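Side-chain contact in peptide from Structure-specific endonuclease subunit SLX4 (PDB 6J0Y), which probably recruits the Slx4 endonuclease subunit to the scaffold protein Rtt107 through a short Rtt107-interacting motif: residues E42-F45 and D46-F49. Numbering follows the deposited sequence.
Sequences ETEF and DDQF
Between E44 and D47 the backbone folds back in a type I beta turn, closed by D47 N donating to E44 O over 3.2 Å with an N-H...O angle of 168°. The D47 side chain returns across the turn: with CG anti to its own carbonyl carbon and beside its backbone N (chi1 -83°), the carboxylate swings back until OD2 accepts the N-H of E44 at 3.0 Å. That donor reaches the carboxylate from above its plane, 59° out of it. Aspartate suits this place, being short enough to stay within the turn yet supplying an acceptor for a loop amide. With an alanine in its place, the N-H of E44 would probably lose this acceptor, leaving the turn its D47 N to E44 O bond but not the side-chain clasp. T43 turns its methyl toward D47 and F49 by setting CG2 anti to the backbone N, and CG2 makes a van der Waals contact with D47 OD2 at 3.7 Å. The same methyl meets the edge of the F49 ring, near the ring plane, 3.7 Å from CE2; threonine suits the spot by offering this small apolar group to a flat aromatic neighbour. The turn lies in the long connection between strands 27-32 and 49-55 of a three-stranded antiparallel sheet, and F49, which opens the last strand, is buried against L14 with K12 making a cation-pi contact, a place for a large aromatic ring. At the turn's corner F45 and D46 both send CB away from the opposing segment, as suits an exposed bend, and F45 packs on a basic side chain of the other protein's chain. Acidic groups gather here: E44 OE1 is 4.5 Å from D47 OD1. A water donates to D47 O at 2.9 Å.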
# COMPACT_ATOMS: atom_id res chain seq x y z
N GLU B 42 -7.68 3.25 -20.99
CA GLU B 42 -7.21 2.09 -21.75
C GLU B 42 -8.13 0.88 -21.59
O GLU B 42 -8.05 -0.05 -22.41
CB GLU B 42 -5.78 1.73 -21.33
CG GLU B 42 -4.70 2.73 -21.77
CD GLU B 42 -4.61 3.98 -20.90
OE1 GLU B 42 -3.74 4.84 -21.17
OE2 GLU B 42 -5.40 4.11 -19.94
N THR B 43 -8.97 0.85 -20.56
CA THR B 43 -9.96 -0.20 -20.38
C THR B 43 -11.33 0.34 -20.77
O THR B 43 -11.73 1.42 -20.32
CB THR B 43 -9.99 -0.70 -18.93
OG1 THR B 43 -8.68 -1.14 -18.56
CG2 THR B 43 -10.97 -1.87 -18.77
N GLU B 44 -12.05 -0.41 -21.60
CA GLU B 44 -13.39 0.01 -21.98
C GLU B 44 -14.40 -0.44 -20.93
O GLU B 44 -14.19 -1.40 -20.19
CB GLU B 44 -13.77 -0.53 -23.36
CG GLU B 44 -13.85 0.57 -24.42
CD GLU B 44 -12.95 0.28 -25.60
OE1 GLU B 44 -13.07 -0.81 -26.18
OE2 GLU B 44 -12.12 1.15 -25.94
N PHE B 45 -15.52 0.29 -20.88
CA PHE B 45 -16.49 0.09 -19.80
C PHE B 45 -17.06 -1.32 -19.80
O PHE B 45 -17.30 -1.89 -18.73
CB PHE B 45 -17.62 1.12 -19.92
CG PHE B 45 -17.21 2.53 -19.56
CD1 PHE B 45 -16.78 2.84 -18.28
CD2 PHE B 45 -17.29 3.55 -20.50
CE1 PHE B 45 -16.42 4.14 -17.94
CE2 PHE B 45 -16.93 4.86 -20.17
CZ PHE B 45 -16.49 5.15 -18.88
N ASP B 46 -17.26 -1.91 -20.98
CA ASP B 46 -17.90 -3.22 -21.10
C ASP B 46 -16.91 -4.35 -21.38
O ASP B 46 -17.33 -5.43 -21.83
CB ASP B 46 -18.98 -3.18 -22.19
CG ASP B 46 -18.44 -2.81 -23.55
OD1 ASP B 46 -17.21 -2.59 -23.68
OD2 ASP B 46 -19.24 -2.76 -24.51
N ASP B 47 -15.62 -4.13 -21.15
CA ASP B 47 -14.66 -5.22 -21.30
C ASP B 47 -14.98 -6.34 -20.31
O ASP B 47 -15.25 -6.08 -19.14
CB ASP B 47 -13.23 -4.73 -21.06
CG ASP B 47 -12.62 -4.08 -22.29
OD1 ASP B 47 -13.10 -4.33 -23.41
OD2 ASP B 47 -11.65 -3.32 -22.12
N GLN B 48 -14.93 -7.58 -20.79
CA GLN B 48 -15.21 -8.75 -19.97
C GLN B 48 -13.89 -9.46 -19.68
O GLN B 48 -13.23 -9.95 -20.61
CB GLN B 48 -16.20 -9.68 -20.66
CG GLN B 48 -16.50 -10.97 -19.89
CD GLN B 48 -17.07 -10.72 -18.51
OE1 GLN B 48 -18.19 -10.20 -18.37
NE2 GLN B 48 -16.32 -11.09 -17.46
N PHE B 49 -13.50 -9.51 -18.41
CA PHE B 49 -12.24 -10.09 -18.00
C PHE B 49 -12.44 -11.41 -17.28
O PHE B 49 -13.53 -11.78 -16.83
CB PHE B 49 -11.48 -9.13 -17.07
CG PHE B 49 -10.97 -7.90 -17.77
CD1 PHE B 49 -9.80 -7.94 -18.50
CD2 PHE B 49 -11.67 -6.71 -17.69
CE1 PHE B 49 -9.32 -6.80 -19.15
CE2 PHE B 49 -11.21 -5.57 -18.33
CZ PHE B 49 -10.04 -5.62 -19.07
O HOH W 1 -16.47 -3.97 -17.63